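Local structure of Bd3459 (Bdellovibrio bacteriovorus, 5CEC) at residues A256-F269 against T281-N293. The protein is probably a serine-type D-Ala-D-Ala carboxypeptidase or endopeptidase acting on cell-wall peptidoglycan, and is bound by the ankyrin-repeat immunity protein Bd3460. The protein carries 1 engineered substitution. Sequence-based numbering, arbitrary orientation.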
ATOM      1  N   ALA A 256       3.951   4.544   9.034  1.00 12.99           N
ATOM      2  CA  ALA A 256       4.033   3.421   9.983  1.00 12.77           C
ATOM      3  C   ALA A 256       5.233   3.600  10.919  1.00 13.37           C
ATOM      4  O   ALA A 256       5.119   3.361  12.135  1.00 14.44           O
ATOM      5  CB  ALA A 256       4.147   2.109   9.230  1.00 14.08           C
ATOM      6  N   ASP A 257       6.386   3.940  10.359  1.00 14.02           N
ATOM      7  CA  ASP A 257       7.597   4.059  11.167  1.00 14.27           C
ATOM      8  C   ASP A 257       7.475   5.215  12.156  1.00 15.05           C
ATOM      9  O   ASP A 257       7.876   5.098  13.303  1.00 16.18           O
ATOM     10  CB  ASP A 257       8.852   4.180  10.283  1.00 15.44           C
ATOM     11  CG  ASP A 257       9.188   2.891   9.592  1.00 17.58           C
ATOM     12  OD1 ASP A 257       9.030   1.823  10.230  1.00 19.51           O
ATOM     13  OD2 ASP A 257       9.663   2.937   8.447  1.00 18.89           O
ATOM     14  N   ASN A 258       6.856   6.321  11.731  1.00 13.99           N
ATOM     15  CA  ASN A 258       6.694   7.428  12.629  1.00 14.90           C
ATOM     16  C   ASN A 258       5.681   7.169  13.735  1.00 14.83           C
ATOM     17  O   ASN A 258       5.889   7.623  14.838  1.00 15.46           O
ATOM     18  CB  ASN A 258       6.426   8.736  11.872  1.00 15.47           C
ATOM     19  CG  ASN A 258       7.716   9.350  11.376  1.00 16.18           C
ATOM     20  OD1 ASN A 258       8.436   9.967  12.160  1.00 16.84           O
ATOM     21  ND2 ASN A 258       8.069   9.087  10.118  1.00 16.04           N
ATOM     22  N   LEU A 259       4.602   6.453  13.426  1.00 14.02           N
ATOM     23  CA  LEU A 259       3.679   6.065  14.486  1.00 15.20           C
ATOM     24  C   LEU A 259       4.424   5.216  15.525  1.00 15.12           C
ATOM     25  O   LEU A 259       4.265   5.423  16.717  1.00 16.51           O
ATOM     26  CB  LEU A 259       2.484   5.302  13.947  1.00 15.41           C
ATOM     27  CG  LEU A 259       1.399   6.138  13.275  1.00 15.56           C
ATOM     28  CD1 LEU A 259       0.427   5.259  12.552  1.00 16.50           C
ATOM     29  CD2 LEU A 259       0.677   7.050  14.273  1.00 16.66           C
ATOM     30  N   TYR A 260       5.209   4.238  15.063  1.00 14.64           N
ATOM     31  CA  TYR A 260       5.926   3.321  15.960  1.00 16.01           C
ATOM     32  C   TYR A 260       6.905   4.075  16.826  1.00 15.50           C
ATOM     33  O   TYR A 260       6.980   3.839  18.044  1.00 18.05           O
ATOM     34  CB  TYR A 260       6.592   2.281  15.097  1.00 16.17           C
ATOM     35  CG  TYR A 260       7.359   1.178  15.738  1.00 16.90           C
ATOM     36  CD1 TYR A 260       8.725   1.299  15.970  1.00 17.61           C
ATOM     37  CD2 TYR A 260       6.748  -0.023  16.048  1.00 17.13           C
ATOM     38  CE1 TYR A 260       9.462   0.252  16.486  1.00 18.47           C
ATOM     39  CE2 TYR A 260       7.478  -1.079  16.596  1.00 18.75           C
ATOM     40  CZ  TYR A 260       8.822  -0.936  16.810  1.00 18.01           C
ATOM     41  OH  TYR A 260       9.505  -2.007  17.307  1.00 20.89           O
ATOM     42  N   TRP A 261       7.644   5.020  16.253  1.00 15.41           N
ATOM     43  CA  TRP A 261       8.557   5.825  17.049  1.00 16.53           C
ATOM     44  C   TRP A 261       7.822   6.756  18.001  1.00 17.24           C
ATOM     45  O   TRP A 261       8.203   6.896  19.169  1.00 18.99           O
ATOM     46  CB  TRP A 261       9.491   6.631  16.155  1.00 17.26           C
ATOM     47  CG  TRP A 261      10.388   5.799  15.310  1.00 18.28           C
ATOM     48  CD1 TRP A 261      10.934   4.578  15.603  1.00 19.87           C
ATOM     49  CD2 TRP A 261      10.854   6.133  13.997  1.00 18.35           C
ATOM     50  NE1 TRP A 261      11.733   4.150  14.564  1.00 20.77           N
ATOM     51  CE2 TRP A 261      11.666   5.071  13.554  1.00 19.17           C
ATOM     52  CE3 TRP A 261      10.652   7.221  13.139  1.00 19.00           C
ATOM     53  CZ2 TRP A 261      12.286   5.087  12.309  1.00 20.02           C
ATOM     54  CZ3 TRP A 261      11.255   7.201  11.878  1.00 19.80           C
ATOM     55  CH2 TRP A 261      12.065   6.151  11.494  1.00 19.99           C
ATOM     56  N   ASN A 262       6.743   7.366  17.526  1.00 17.24           N
ATOM     57  CA  ASN A 262       5.928   8.228  18.386  1.00 17.33           C
ATOM     58  C   ASN A 262       5.456   7.522  19.653  1.00 17.46           C
ATOM     59  O   ASN A 262       5.375   8.154  20.684  1.00 19.05           O
ATOM     60  CB  ASN A 262       4.661   8.720  17.665  1.00 16.85           C
ATOM     61  CG  ASN A 262       4.909   9.810  16.640  1.00 16.93           C
ATOM     62  OD1 ASN A 262       6.031  10.306  16.461  1.00 17.95           O
ATOM     63  ND2 ASN A 262       3.834  10.200  15.984  1.00 18.11           N
ATOM     64  N   LEU A 263       5.069   6.264  19.526  1.00 17.21           N
ATOM     65  CA  LEU A 263       4.529   5.500  20.630  1.00 17.99           C
ATOM     66  C   LEU A 263       5.619   4.902  21.543  1.00 18.33           C
ATOM     67  O   LEU A 263       5.296   4.270  22.552  1.00 20.23           O
ATOM     68  CB  LEU A 263       3.582   4.429  20.105  1.00 17.74           C
ATOM     69  CG  LEU A 263       2.368   4.954  19.330  1.00 18.95           C
ATOM     70  CD1 LEU A 263       1.591   3.842  18.641  1.00 20.03           C
ATOM     71  CD2 LEU A 263       1.425   5.685  20.270  1.00 21.29           C
ATOM     72  N   GLY A 264       6.894   5.158  21.217  1.00 19.27           N
ATOM     73  CA  GLY A 264       8.031   4.784  22.081  1.00 19.61           C
ATOM     74  C   GLY A 264       9.018   3.794  21.491  1.00 20.12           C
ATOM     75  O   GLY A 264       9.965   3.365  22.165  1.00 21.48           O
ATOM     76  N   GLY A 265       8.811   3.407  20.235  1.00 18.64           N
ATOM     77  CA  GLY A 265       9.738   2.518  19.563  1.00 19.43           C
ATOM     78  C   GLY A 265       9.715   1.101  20.121  1.00 20.14           C
ATOM     79  O   GLY A 265       8.745   0.656  20.774  1.00 20.07           O
ATOM     80  N   THR A 266      10.800   0.381  19.870  1.00 19.87           N
ATOM     81  CA  THR A 266      10.835  -1.056  20.136  1.00 20.18           C
ATOM     82  C   THR A 266      10.688  -1.404  21.605  1.00 20.76           C
ATOM     83  O   THR A 266       9.967  -2.345  21.935  1.00 21.09           O
ATOM     84  CB  THR A 266      12.109  -1.665  19.545  1.00 21.19           C
ATOM     85  OG1 THR A 266      12.093  -1.441  18.122  1.00 21.92           O
ATOM     86  CG2 THR A 266      12.213  -3.183  19.834  1.00 21.32           C
ATOM     87  N   GLU A 267      11.350  -0.670  22.501  1.00 21.71           N
ATOM     88  CA  GLU A 267      11.187  -0.991  23.920  1.00 23.07           C
ATOM     89  C   GLU A 267       9.736  -0.865  24.337  1.00 22.69           C
ATOM     90  O   GLU A 267       9.230  -1.706  25.075  1.00 23.24           O
ATOM     91  CB  GLU A 267      12.080  -0.105  24.781  1.00 27.68           C
ATOM     92  CG  GLU A 267      13.553  -0.440  24.623  1.00 33.22           C
ATOM     93  CD  GLU A 267      14.455   0.299  25.606  1.00 41.21           C
ATOM     94  OE1 GLU A 267      13.957   1.024  26.500  1.00 45.91           O
ATOM     95  OE2 GLU A 267      15.688   0.134  25.493  1.00 49.75           O
ATOM     96  N   ALA A 268       9.054   0.173  23.869  1.00 21.08           N
ATOM     97  CA  ALA A 268       7.653   0.384  24.228  1.00 19.13           C
ATOM     98  C   ALA A 268       6.731  -0.642  23.566  1.00 19.44           C
ATOM     99  O   ALA A 268       5.778  -1.131  24.181  1.00 20.86           O
ATOM    100  CB  ALA A 268       7.221   1.796  23.874  1.00 19.80           C
ATOM    101  N   PHE A 269       7.018  -0.978  22.320  1.00 18.52           N
ATOM    102  CA  PHE A 269       6.245  -1.991  21.634  1.00 18.32           C
ATOM    103  C   PHE A 269       6.329  -3.349  22.345  1.00 19.91           C
ATOM    104  O   PHE A 269       5.310  -4.053  22.542  1.00 19.42           O
ATOM    105  CB  PHE A 269       6.712  -2.183  20.187  1.00 19.00           C
ATOM    106  CG  PHE A 269       5.984  -3.277  19.500  1.00 20.46           C
ATOM    107  CD1 PHE A 269       4.657  -3.096  19.114  1.00 22.43           C
ATOM    108  CD2 PHE A 269       6.565  -4.533  19.365  1.00 20.02           C
ATOM    109  CE1 PHE A 269       3.941  -4.133  18.531  1.00 24.21           C
ATOM    110  CE2 PHE A 269       5.864  -5.564  18.784  1.00 21.46           C
ATOM    111  CZ  PHE A 269       4.548  -5.379  18.381  1.00 24.15           C
ATOM    112  N   THR A 281       9.353 -12.398  22.751  1.00 32.36           N
ATOM    113  CA  THR A 281      10.192 -12.405  21.533  1.00 35.94           C
ATOM    114  C   THR A 281       9.987 -13.623  20.643  1.00 31.23           C
ATOM    115  O   THR A 281      10.138 -13.535  19.428  1.00 32.27           O
ATOM    116  CB  THR A 281      11.710 -12.417  21.851  1.00 41.79           C
ATOM    117  OG1 THR A 281      12.106 -13.723  22.298  1.00 49.02           O
ATOM    118  CG2 THR A 281      12.082 -11.379  22.852  1.00 40.94           C
ATOM    119  N   SER A 282       9.688 -14.754  21.280  1.00 31.98           N
ATOM    120  CA  SER A 282       9.432 -15.999  20.571  1.00 31.65           C
ATOM    121  C   SER A 282       8.127 -15.964  19.739  1.00 28.21           C
ATOM    122  O   SER A 282       7.993 -16.726  18.801  1.00 30.80           O
ATOM    123  CB  SER A 282       9.457 -17.170  21.582  1.00 32.85           C
ATOM    124  OG  SER A 282       8.215 -17.301  22.273  1.00 38.57           O
ATOM    125  N   ASP A 283       7.181 -15.099  20.100  1.00 25.17           N
ATOM    126  CA  ASP A 283       5.914 -14.912  19.380  1.00 22.34           C
ATOM    127  C   ASP A 283       5.992 -13.793  18.334  1.00 21.39           C
ATOM    128  O   ASP A 283       5.393 -13.897  17.276  1.00 20.75           O
ATOM    129  CB  ASP A 283       4.799 -14.548  20.352  1.00 23.61           C
ATOM    130  CG  ASP A 283       4.617 -15.575  21.452  1.00 26.28           C
ATOM    131  OD1 ASP A 283       4.429 -16.746  21.091  1.00 31.73           O
ATOM    132  OD2 ASP A 283       4.681 -15.220  22.659  1.00 28.10           O
ATOM    133  N   ILE A 284       6.702 -12.721  18.674  1.00 20.87           N
ATOM    134  CA  ILE A 284       6.753 -11.526  17.841  1.00 20.55           C
ATOM    135  C   ILE A 284       7.987 -10.702  18.169  1.00 22.39           C
ATOM    136  O   ILE A 284       8.284 -10.477  19.332  1.00 25.80           O
ATOM    137  CB  ILE A 284       5.456 -10.682  18.019  1.00 21.52           C
ATOM    138  CG1 ILE A 284       5.457  -9.447  17.108  1.00 22.42           C
ATOM    139  CG2 ILE A 284       5.212 -10.285  19.475  1.00 23.46           C
ATOM    140  CD1 ILE A 284       4.082  -8.835  16.902  1.00 23.73           C
ATOM    141  N   GLU A 285       8.722 -10.280  17.140  1.00 20.23           N
ATOM    142  CA  GLU A 285       9.930  -9.508  17.346  1.00 22.81           C
ATOM    143  C   GLU A 285       9.951  -8.420  16.299  1.00 20.95           C
ATOM    144  O   GLU A 285      10.117  -8.686  15.110  1.00 22.21           O
ATOM    145  CB  GLU A 285      11.155 -10.388  17.261  1.00 24.56           C
ATOM    146  CG  GLU A 285      12.446  -9.655  17.532  1.00 28.16           C
ATOM    147  CD  GLU A 285      13.670 -10.521  17.351  1.00 29.25           C
ATOM    148  OE1 GLU A 285      13.621 -11.735  17.660  1.00 32.06           O
ATOM    149  OE2 GLU A 285      14.697  -9.973  16.917  1.00 34.83           O
ATOM    150  N   PHE A 286       9.751  -7.198  16.761  1.00 20.71           N
ATOM    151  CA  PHE A 286       9.723  -6.036  15.910  1.00 19.06           C
ATOM    152  C   PHE A 286      10.955  -5.152  16.113  1.00 18.50           C
ATOM    153  O   PHE A 286      11.541  -5.082  17.203  1.00 21.02           O
ATOM    154  CB  PHE A 286       8.472  -5.189  16.206  1.00 20.62           C
ATOM    155  CG  PHE A 286       7.269  -5.534  15.359  1.00 18.46           C
ATOM    156  CD1 PHE A 286       6.938  -6.856  15.054  1.00 19.07           C
ATOM    157  CD2 PHE A 286       6.449  -4.522  14.877  1.00 18.51           C
ATOM    158  CE1 PHE A 286       5.821  -7.137  14.274  1.00 18.71           C
ATOM    159  CE2 PHE A 286       5.327  -4.816  14.113  1.00 17.92           C
ATOM    160  CZ  PHE A 286       5.012  -6.109  13.810  1.00 18.03           C
ATOM    161  N   HIS A 287      11.324  -4.462  15.045  1.00 18.36           N
ATOM    162  CA  HIS A 287      12.332  -3.436  15.096  1.00 19.07           C
ATOM    163  C   HIS A 287      11.875  -2.122  14.486  1.00 19.25           C
ATOM    164  O   HIS A 287      12.580  -1.123  14.647  1.00 22.26           O
ATOM    165  CB  HIS A 287      13.603  -3.917  14.381  1.00 22.28           C
ATOM    166  CG  HIS A 287      14.059  -5.262  14.829  1.00 28.86           C
ATOM    167  ND1 HIS A 287      14.836  -5.423  15.949  1.00 34.06           N
ATOM    168  CD2 HIS A 287      13.785  -6.508  14.373  1.00 31.42           C
ATOM    169  CE1 HIS A 287      15.049  -6.706  16.157  1.00 35.09           C
ATOM    170  NE2 HIS A 287      14.433  -7.387  15.206  1.00 34.38           N
ATOM    171  N   ASN A 288      10.752  -2.110  13.763  1.00 18.59           N
ATOM    172  CA  ASN A 288      10.221  -0.895  13.202  1.00 18.17           C
ATOM    173  C   ASN A 288       8.735  -1.078  12.999  1.00 16.28           C
ATOM    174  O   ASN A 288       8.190  -2.165  13.253  1.00 17.41           O
ATOM    175  CB  ASN A 288      10.978  -0.483  11.923  1.00 18.40           C
ATOM    176  CG  ASN A 288      10.820  -1.470  10.778  1.00 19.06           C
ATOM    177  OD1 ASN A 288       9.863  -2.203  10.680  1.00 18.15           O
ATOM    178  ND2 ASN A 288      11.815  -1.511   9.911  1.00 23.11           N
ATOM    179  N   GLY A 289       8.057  -0.027  12.559  1.00 16.55           N
ATOM    180  CA  GLY A 289       6.622  -0.073  12.397  1.00 17.12           C
ATOM    181  C   GLY A 289       6.155  -0.558  11.043  1.00 16.13           C
ATOM    182  O   GLY A 289       5.014  -0.951  10.884  1.00 14.65           O
ATOM    183  N   SER A 290       7.051  -0.512  10.058  1.00 16.23           N
ATOM    184  CA  SER A 290       6.687  -0.715   8.667  1.00 16.67           C
ATOM    185  C   SER A 290       6.822  -2.131   8.149  1.00 15.83           C
ATOM    186  O   SER A 290       6.127  -2.504   7.191  1.00 15.92           O
ATOM    187  CB  SER A 290       7.492   0.230   7.778  1.00 17.46           C
ATOM    188  OG  SER A 290       8.847  -0.055   7.902  1.00 18.97           O
ATOM    189  N   GLY A 291       7.791  -2.887   8.698  1.00 16.23           N
ATOM    190  CA  GLY A 291       8.099  -4.222   8.199  1.00 16.89           C
ATOM    191  C   GLY A 291       9.276  -4.389   7.259  1.00 20.05           C
ATOM    192  O   GLY A 291       9.649  -5.518   6.908  1.00 20.98           O
ATOM    193  N   ASN A 292       9.891  -3.294   6.868  1.00 19.71           N
ATOM    194  CA  ASN A 292      10.936  -3.436   5.856  1.00 21.35           C
ATOM    195  C   ASN A 292      12.278  -3.763   6.542  1.00 20.69           C
ATOM    196  O   ASN A 292      12.386  -3.860   7.764  1.00 22.53           O
ATOM    197  CB  ASN A 292      11.008  -2.227   4.941  1.00 24.24           C
ATOM    198  CG  ASN A 292      11.467  -1.003   5.654  1.00 26.61           C
ATOM    199  OD1 ASN A 292      11.632  -1.023   6.860  1.00 29.22           O
ATOM    200  ND2 ASN A 292      11.755   0.045   4.915  1.00 31.03           N
ATOM    201  N   ASN A 293      13.279  -4.009   5.741  1.00 20.16           N
ATOM    202  CA  ASN A 293      14.574  -4.431   6.228  1.00 20.88           C
ATOM    203  C   ASN A 293      15.308  -3.332   6.967  1.00 23.91           C
ATOM    204  O   ASN A 293      15.589  -2.295   6.387  1.00 26.79           O
ATOM    205  CB  ASN A 293      15.398  -4.898   5.050  1.00 22.60           C
ATOM    206  CG  ASN A 293      16.666  -5.616   5.457  1.00 23.56           C
ATOM    207  OD1 ASN A 293      16.976  -5.778   6.644  1.00 24.77           O
ATOM    208  ND2 ASN A 293      17.421  -6.041   4.460  1.00 26.24           N
TER
HETATM  209  O   HOH W   1      11.872   2.201   7.147  1.00 26.81           O
HETATM  210  O   HOH W   2       9.771   2.385  13.020  1.00 28.01           O
HETATM  211  O   HOH W   3      12.788   1.522  14.849  1.00 36.38           O
HETATM  212  O   HOH W   4      14.608  -1.428  17.428  1.00 39.90           O
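In a fold of the beta-lactamase and penicillin-binding-protein clan, Asp-257 and Tyr-260 on helix 253-262 illustrate how a helix can grip an irregular turn, here 288-291, through a serine hydroxyl and, weakly, through two backbone N-H groups. The approach is very close: the CA atoms of Asp-257 and Gly-289 are only 4.4 Å apart. With CG beside its own backbone N (chi1 -71°), Asp-257 brings OD1 under the turn. Ser-290 OG donates to Asp-257 OD1 over 3.0 Å, meeting its syn side 24° out of the carboxylate plane, while Gly-289 N and Ser-290 N add two weak bonds. The other oxygen, OD2, is hydrogen-bonded to Thr-161 OG1 and reaches Asn-292 ND2 through a water. The turn is also braced from within by an Asx motif, Asn-288 OD1 accepting from Gly-291 N at 2.9 Å, and Asn-288 ND2 is hydrogen-bonded to Asn-292 O and to Glu-294 OE1.

Next to the carboxylate, the Tyr-260 ring lies flat beneath the Asn-288 to Gly-289 peptide, with Asn-288 C 3.5 Å above the ring centre. Tyr-260 OH shares a 2.8 Å hydrogen bond with Thr-266 OG1, which ties the two successive helices together and helps set the ring's position. Tyr-260 CE2 meets the edge of the Phe-286 ring, whose face forms an offset stack with Phe-269 (centroids 4.7 Å apart, planes at 19°). Ile-284 CD1 closes on the edge of Phe-269 at CZ, 3.8 Å away. Val-75 touches both phenylalanines, Lys-73 of the probable SxxK motif touches Ala-256, and Asn-253, probably of SxN, touches Ser-290 and Asn-292.

The tyrosine ring thus covers one face of a peptide whose turn offers its donors to the carboxylate. One hydroxyl bond and two weak N-H bonds, their donors shared with a water and Asn-288 OD1, surround Asp-257 OD1; with the threonine and water bonds at OD2, they would probably favour an ionised carboxylate.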